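Local coordinates for Mlr3007 protein (Mesorhizobium loti, PDB 3QQM) that probably transfers the amino group between leucine, isoleucine or valine and 2-oxoglutarate, as a class-IV aminotransferase dependent on pyridoxal phosphate, at residues G178-R181 against A182-D186; I149-T153 against I154-F158; Q54-A57 against E58-D62. All blocks are in the same frame, centred on the assembly; numbering follows the deposited sequence.

Contact 1: G178-R181 against A182-D186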
loop_
_atom_site.group_PDB
_atom_site.type_symbol
_atom_site.label_atom_id
_atom_site.label_comp_id
_atom_site.label_asym_id
_atom_site.label_seq_id
_atom_site.Cartn_x
_atom_site.Cartn_y
_atom_site.Cartn_z
ATOM N N GLY A 178 -0.671 -5.221 -2.968
ATOM C CA GLY A 178 -1.561 -4.083 -2.926
ATOM C C GLY A 178 -2.828 -4.275 -3.728
ATOM O O GLY A 178 -2.878 -5.045 -4.692
ATOM N N VAL A 179 -3.859 -3.562 -3.294
ATOM C CA VAL A 179 -5.166 -3.573 -3.904
ATOM C C VAL A 179 -5.171 -2.849 -5.273
ATOM O O VAL A 179 -5.798 -3.310 -6.198
ATOM C CB VAL A 179 -6.191 -2.986 -2.918
ATOM C CG1 VAL A 179 -7.468 -2.482 -3.630
ATOM C CG2 VAL A 179 -6.492 -4.032 -1.809
ATOM N N LEU A 180 -4.513 -1.709 -5.391
ATOM C CA LEU A 180 -4.428 -1.073 -6.699
ATOM C C LEU A 180 -3.645 -2.060 -7.573
ATOM O O LEU A 180 -4.060 -2.391 -8.669
ATOM C CB LEU A 180 -3.706 0.267 -6.633
ATOM C CG LEU A 180 -3.410 0.906 -7.997
ATOM C CD1 LEU A 180 -4.716 1.302 -8.731
ATOM C CD2 LEU A 180 -2.482 2.112 -7.910
ATOM N N ARG A 181 -2.542 -2.563 -7.035
ATOM C CA ARG A 181 -1.676 -3.514 -7.734
ATOM C C ARG A 181 -2.485 -4.660 -8.263
ATOM O O ARG A 181 -2.373 -5.011 -9.423
ATOM C CB ARG A 181 -0.613 -4.059 -6.789
ATOM C CG ARG A 181 0.313 -5.113 -7.380
ATOM C CD ARG A 181 1.237 -5.640 -6.281
ATOM N NE ARG A 181 2.185 -6.652 -6.749
ATOM C CZ ARG A 181 1.927 -7.942 -6.842
ATOM N NH1 ARG A 181 0.728 -8.422 -6.510
ATOM N NH2 ARG A 181 2.880 -8.765 -7.281
ATOM N N ALA A 182 -3.315 -5.243 -7.409
ATOM C CA ALA A 182 -4.149 -6.349 -7.814
ATOM C C ALA A 182 -5.100 -5.946 -8.946
ATOM O O ALA A 182 -5.327 -6.711 -9.879
ATOM C CB ALA A 182 -4.951 -6.852 -6.623
ATOM N N GLU A 183 -5.698 -4.768 -8.858
ATOM C CA GLU A 183 -6.631 -4.377 -9.899
ATOM C C GLU A 183 -5.918 -4.224 -11.249
ATOM O O GLU A 183 -6.458 -4.615 -12.278
ATOM C CB GLU A 183 -7.355 -3.082 -9.545
ATOM C CG GLU A 183 -8.569 -2.743 -10.469
ATOM C CD GLU A 183 -9.292 -1.468 -10.037
ATOM O OE1 GLU A 183 -8.680 -0.380 -10.084
ATOM O OE2 GLU A 183 -10.502 -1.547 -9.691
ATOM N N LEU A 184 -4.727 -3.637 -11.232
ATOM C CA LEU A 184 -3.978 -3.426 -12.451
ATOM C C LEU A 184 -3.519 -4.755 -13.045
ATOM O O LEU A 184 -3.436 -4.889 -14.265
ATOM C CB LEU A 184 -2.777 -2.510 -12.207
ATOM C CG LEU A 184 -3.030 -1.071 -11.759
ATOM C CD1 LEU A 184 -1.696 -0.425 -11.430
ATOM C CD2 LEU A 184 -3.792 -0.251 -12.812
ATOM N N LEU A 185 -3.228 -5.736 -12.190
ATOM C CA LEU A 185 -2.797 -7.041 -12.666
ATOM C C LEU A 185 -3.955 -7.752 -13.313
ATOM O O LEU A 185 -3.804 -8.331 -14.393
ATOM C CB LEU A 185 -2.204 -7.897 -11.529
ATOM C CG LEU A 185 -0.767 -7.551 -11.099
ATOM C CD1 LEU A 185 -0.392 -8.198 -9.776
ATOM C CD2 LEU A 185 0.218 -7.959 -12.213
ATOM N N ASP A 186 -5.116 -7.716 -12.655
ATOM C CA ASP A 186 -6.313 -8.378 -13.198
ATOM C C ASP A 186 -6.826 -7.716 -14.501
ATOM O O ASP A 186 -7.463 -8.366 -15.311
ATOM C CB ASP A 186 -7.442 -8.433 -12.148
ATOM C CG ASP A 186 -7.125 -9.378 -10.979
ATOM O OD1 ASP A 186 -6.191 -10.216 -11.096
ATOM O OD2 ASP A 186 -7.839 -9.294 -9.949
#
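Gly178 O accepts the first bond of a short helix, from Ala182 N at 2.8 Å. Gly178 is the N-cap residue of helix 179-186, which is the helix of a beta-alpha-beta unit with strands 166-169 and 190-193. Three more i to i+4 bonds follow: Glu183 N to Val179 O, Leu184 N to Leu180 O at 2.9 Å, and Leu185 N to Arg181 O. The N-terminal turn faces the cofactor. Val179 N donates to phosphate oxygen OP1 of the modified lysine at position 118, and Leu180 N makes a weak hydrogen bond to OP2. The phosphate thus sits at the positive end of the helix dipole, which would probably stabilise its charge.

The side chains one turn apart also meet. Leu180 and Leu184 touch through CG and CD1, 4.1 Å apart. Leu184 CG also lies 3.5 Å from Leu180 O. Arg181 sends CG anti to its own N (chi1 177°) and stays extended as far as NE. The extended chain brings the guanidinium alongside Leu185, and its NH2 meets Glu192 OE2 in a salt bridge and Pro169 O in a hydrogen bond. Both partners grip the same nitrogen. Glu183 pairs with Arg32. Leu185 CD1 packs over one face of the Arg181 guanidinium, displaced toward its rim, with Arg181 NH1 3.5 Å away.

Contact 2: I149-T153 against I154-F158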
loop_
_atom_site.group_PDB
_atom_site.type_symbol
_atom_site.label_atom_id
_atom_site.label_comp_id
_atom_site.label_asym_id
_atom_site.label_seq_id
_atom_site.Cartn_x
_atom_site.Cartn_y
_atom_site.Cartn_z
ATOM N N ILE A 149 14.029 -4.704 -6.384
ATOM C CA ILE A 149 13.113 -3.734 -5.868
ATOM C C ILE A 149 11.831 -4.447 -5.548
ATOM O O ILE A 149 11.357 -5.283 -6.346
ATOM C CB ILE A 149 12.797 -2.630 -6.894
ATOM C CG1 ILE A 149 14.016 -1.743 -7.093
ATOM C CG2 ILE A 149 11.603 -1.773 -6.428
ATOM C CD1 ILE A 149 14.403 -0.918 -5.835
ATOM N N CYS A 150 11.266 -4.124 -4.392
ATOM C CA CYS A 150 10.021 -4.723 -3.981
ATOM C C CYS A 150 8.821 -3.744 -4.029
ATOM O O CYS A 150 7.806 -3.981 -4.730
ATOM C CB CYS A 150 10.160 -5.254 -2.559
ATOM S SG CYS A 150 11.398 -6.581 -2.288
ATOM N N GLU A 151 8.952 -2.639 -3.306
ATOM C CA GLU A 151 7.858 -1.684 -3.152
ATOM C C GLU A 151 8.308 -0.428 -2.434
ATOM O O GLU A 151 9.472 -0.287 -2.052
ATOM C CB GLU A 151 6.769 -2.356 -2.282
ATOM C CG GLU A 151 7.300 -2.755 -0.870
ATOM C CD GLU A 151 6.308 -3.576 0.007
ATOM O OE1 GLU A 151 5.084 -3.616 -0.290
ATOM O OE2 GLU A 151 6.775 -4.177 1.020
ATOM N N GLY A 152 7.379 0.503 -2.289
ATOM C CA GLY A 152 7.612 1.717 -1.539
ATOM C C GLY A 152 7.104 1.472 -0.120
ATOM O O GLY A 152 6.465 0.435 0.154
ATOM N N THR A 153 7.393 2.390 0.788
ATOM C CA THR A 153 6.910 2.273 2.142
ATOM C C THR A 153 5.356 2.248 2.195
ATOM O O THR A 153 4.777 1.637 3.102
ATOM C CB THR A 153 7.390 3.443 3.013
ATOM O OG1 THR A 153 6.747 4.665 2.601
ATOM C CG2 THR A 153 8.931 3.582 2.940
ATOM N N ILE A 154 4.680 2.921 1.258
ATOM C CA ILE A 154 3.205 2.926 1.259
ATOM C C ILE A 154 2.605 2.735 -0.128
ATOM O O ILE A 154 1.407 3.000 -0.346
ATOM C CB ILE A 154 2.617 4.233 1.878
ATOM C CG1 ILE A 154 3.069 5.448 1.062
ATOM C CG2 ILE A 154 3.015 4.356 3.332
ATOM C CD1 ILE A 154 2.491 6.797 1.527
ATOM N N THR A 155 3.422 2.256 -1.052
ATOM C CA THR A 155 2.996 2.069 -2.422
ATOM C C THR A 155 3.670 0.878 -3.065
ATOM O O THR A 155 4.652 0.369 -2.554
ATOM C CB THR A 155 3.409 3.281 -3.279
ATOM O OG1 THR A 155 4.809 3.510 -3.115
ATOM C CG2 THR A 155 2.672 4.570 -2.882
ATOM N N ASN A 156 3.081 0.417 -4.172
ATOM C CA ASN A 156 3.661 -0.604 -5.007
ATOM C C ASN A 156 4.277 0.164 -6.189
ATOM O O ASN A 156 3.845 1.271 -6.491
ATOM C CB ASN A 156 2.625 -1.616 -5.465
ATOM C CG ASN A 156 2.208 -2.577 -4.349
ATOM O OD1 ASN A 156 1.043 -2.620 -3.952
ATOM N ND2 ASN A 156 3.179 -3.332 -3.818
ATOM N N VAL A 157 5.274 -0.435 -6.841
ATOM C CA VAL A 157 6.014 0.183 -7.945
ATOM C C VAL A 157 5.561 -0.348 -9.289
ATOM O O VAL A 157 5.273 -1.521 -9.429
ATOM C CB VAL A 157 7.528 -0.097 -7.785
ATOM C CG1 VAL A 157 8.336 0.535 -8.938
ATOM C CG2 VAL A 157 8.014 0.406 -6.436
ATOM N N PHE A 158 5.520 0.530 -10.283
ATOM C CA PHE A 158 5.080 0.174 -11.624
ATOM C C PHE A 158 5.992 0.878 -12.598
ATOM O O PHE A 158 6.068 2.129 -12.612
ATOM C CB PHE A 158 3.637 0.608 -11.837
ATOM C CG PHE A 158 2.684 0.028 -10.830
ATOM C CD1 PHE A 158 2.442 0.679 -9.640
ATOM C CD2 PHE A 158 2.033 -1.157 -11.082
ATOM C CE1 PHE A 158 1.586 0.162 -8.720
ATOM C CE2 PHE A 158 1.196 -1.698 -10.167
ATOM C CZ PHE A 158 0.954 -1.032 -8.971
HETATM O O HOH W 1 5.514 -3.054 -5.618
#
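Gly152 N donates to Thr155 O at 2.7 Å, the one direct hydrogen bond between 149-153 and 154-158. It closes a tight turn between strands 149-152 and 156-160, the two outermost strands of the mixed six-stranded sheet. The strand segments run at 116° to each other, so they splay apart instead of pairing as a regular hairpin. The donor is tilted 35° from the Thr155 carbonyl plane.

Beyond the turn, a water takes the place of direct pairing. It donates to Cys150 O at 2.6 Å and accepts from Val157 N at 2.9 Å and from Asn156 ND2. Three bonds therefore hold it between the diverging strands. Apolar contact lies beside it. Val157 CG2 rests 3.9 Å from Glu151 CA and also meets Ile149 CG2, the two side chains crossing at about a right angle.

Glu151 lies near Asn156, but OE1 and ND2 are 4.0 Å apart and each has other partners. The carboxylate and amide planes are turned 23° from each other. Leu176 N bonds Glu151 OE1 and Leu176 O bonds Asn156 ND2, while Tyr125 OH bonds the other carboxylate oxygen, OE2.

Glu139 positions the turn itself: its OE1 bonds Thr153 OG1, while OE2 bonds both Ile154 N and Thr155 OG1, a hydroxyl set between its own N and carbonyl carbon. Arg122 NH2 holds Thr153 O, and Asn210 ND2 holds Ile154 O. On the Gly152 side, Thr155 OG1 stands 3.7 Å from Gly152 CA.

Contact 3: Q54-A57 against E58-D62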
loop_
_atom_site.group_PDB
_atom_site.type_symbol
_atom_site.label_atom_id
_atom_site.label_comp_id
_atom_site.label_asym_id
_atom_site.label_seq_id
_atom_site.Cartn_x
_atom_site.Cartn_y
_atom_site.Cartn_z
ATOM N N GLN A 54 -20.288 -7.735 10.371
ATOM C CA GLN A 54 -21.399 -6.861 10.729
ATOM C C GLN A 54 -20.831 -5.657 11.496
ATOM O O GLN A 54 -21.235 -4.499 11.275
ATOM C CB GLN A 54 -22.477 -7.653 11.523
ATOM C CG GLN A 54 -23.856 -6.941 11.691
ATOM C CD GLN A 54 -25.010 -7.897 12.220
ATOM O OE1 GLN A 54 -24.776 -9.076 12.542
ATOM N NE2 GLN A 54 -26.252 -7.372 12.268
ATOM N N ARG A 55 -19.843 -5.930 12.342
ATOM C CA ARG A 55 -19.171 -4.895 13.124
ATOM C C ARG A 55 -18.290 -3.974 12.239
ATOM O O ARG A 55 -18.193 -2.758 12.483
ATOM C CB ARG A 55 -18.340 -5.557 14.203
ATOM C CG ARG A 55 -17.445 -4.640 14.973
ATOM C CD ARG A 55 -16.572 -5.453 15.940
ATOM N NE ARG A 55 -17.385 -6.229 16.891
ATOM C CZ ARG A 55 -16.881 -6.970 17.872
ATOM N NH1 ARG A 55 -15.558 -7.012 18.066
ATOM N NH2 ARG A 55 -17.704 -7.647 18.681
ATOM N N ILE A 56 -17.643 -4.566 11.237
ATOM C CA ILE A 56 -16.820 -3.810 10.308
ATOM C C ILE A 56 -17.732 -2.833 9.574
ATOM O O ILE A 56 -17.426 -1.674 9.473
ATOM C CB ILE A 56 -16.071 -4.735 9.295
ATOM C CG1 ILE A 56 -15.066 -5.615 10.025
ATOM C CG2 ILE A 56 -15.375 -3.919 8.236
ATOM C CD1 ILE A 56 -14.049 -4.848 10.801
ATOM N N ALA A 57 -18.857 -3.326 9.070
ATOM C CA ALA A 57 -19.826 -2.469 8.370
ATOM C C ALA A 57 -20.335 -1.355 9.286
ATOM O O ALA A 57 -20.555 -0.251 8.823
ATOM C CB ALA A 57 -21.009 -3.291 7.811
ATOM N N GLU A 58 -20.518 -1.650 10.581
ATOM C CA GLU A 58 -20.994 -0.659 11.534
ATOM C C GLU A 58 -20.004 0.465 11.688
ATOM O O GLU A 58 -20.386 1.629 11.565
ATOM C CB GLU A 58 -21.305 -1.268 12.935
ATOM C CG GLU A 58 -22.589 -2.160 13.006
ATOM C CD GLU A 58 -22.814 -2.849 14.385
ATOM O OE1 GLU A 58 -23.896 -3.489 14.546
ATOM O OE2 GLU A 58 -21.928 -2.773 15.300
ATOM N N VAL A 59 -18.737 0.145 11.964
ATOM C CA VAL A 59 -17.748 1.214 12.153
ATOM C C VAL A 59 -17.539 2.047 10.868
ATOM O O VAL A 59 -17.417 3.263 10.935
ATOM C CB VAL A 59 -16.391 0.707 12.719
ATOM C CG1 VAL A 59 -16.607 0.053 14.054
ATOM C CG2 VAL A 59 -15.688 -0.260 11.764
ATOM N N LEU A 60 -17.517 1.395 9.709
ATOM C CA LEU A 60 -17.349 2.117 8.437
ATOM C C LEU A 60 -18.550 3.051 8.178
ATOM O O LEU A 60 -18.368 4.214 7.826
ATOM C CB LEU A 60 -17.157 1.153 7.277
ATOM C CG LEU A 60 -15.844 0.389 7.287
ATOM C CD1 LEU A 60 -15.849 -0.725 6.228
ATOM C CD2 LEU A 60 -14.668 1.354 7.106
ATOM N N SER A 61 -19.758 2.536 8.371
ATOM C CA SER A 61 -20.972 3.324 8.187
ATOM C C SER A 61 -20.962 4.548 9.123
ATOM O O SER A 61 -21.244 5.656 8.690
ATOM C CB SER A 61 -22.224 2.453 8.438
ATOM O OG SER A 61 -23.424 3.214 8.331
ATOM N N ASP A 62 -20.639 4.353 10.398
ATOM C CA ASP A 62 -20.570 5.498 11.339
ATOM C C ASP A 62 -19.497 6.509 10.971
ATOM O O ASP A 62 -19.719 7.700 11.083
ATOM C CB ASP A 62 -20.324 5.047 12.768
ATOM C CG ASP A 62 -21.514 4.322 13.369
ATOM O OD1 ASP A 62 -22.579 4.218 12.696
ATOM O OD2 ASP A 62 -21.368 3.848 14.528
#
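Ala57 O receives Ser61 N at 2.9 Å, one of four consecutive i to i+4 bonds of helix 53-64, beginning at its second residue. The carbonyls of Gln54, Arg55 and Ile56 are satisfied in the same way by Glu58 N, Val59 N and Leu60 N. The bond from Val59 N to Arg55 O is nearly straight, with an angle of 169° at the hydrogen. The one from Glu58 N to Gln54 O is more bent, at 143°. Asp62 N continues the ladder by donating to Glu58 O. At the start of the helix, Gln54 N has its own acceptor in Asp52 OD1.

Side chains lean on several of these bonded carbonyls. Glu58 CG comes within 3.2 Å of Gln54 O. Its torsion sets CG beside the backbone N (chi1 -72°), and the chain then runs extended back along the previous turn. Val59 CG2 lies 3.2 Å from Ile56 O, and Ser61 CB is equally close to Ala57 O.

Arg55 NE and Glu58 OE2 are 5.9 Å apart, so the opposite charges do not form a salt bridge. Any attraction between them is probably weak. Arg55 NH1 instead makes a weak hydrogen bond to Gly81 O.

On the buried side, Ile56 and Leu60 lie alongside each other and point the same way. Ile56 CG2 touches Leu60 CD1 at 3.8 Å. Both pack on Leu75 of strand 71-78, and Val59 joins them there. Ala83 and Ala85 of strand 83-89 also meet this face. Tyr41 touches Ile56 and Phe33 touches Leu60, both from helix 33-47. The arrangement is that of an amphipathic helix lying against an antiparallel sheet.

How the contacts relate
Contacts 1 and 2 adjoin, with centres about 13 Å apart. Asn156 OD1 lies 3.2 Å from Gly178 CA, at the start of the helix of contact 1. Phe158 CE2 packs on Leu184 CD1 at 3.4 Å, and the same ring also meets Arg181. Strand 156-160 of contact 2 therefore backs the helix whose first turn binds the cofactor phosphate. Contact 3 stands apart, near the surface by the four-stranded sheet. Its centre is about 25 Å from that of contact 1 and about 30 Å from that of contact 2. Helix 33-47 bridges the gap to contact 1, since it touches both Val179 and Ile56.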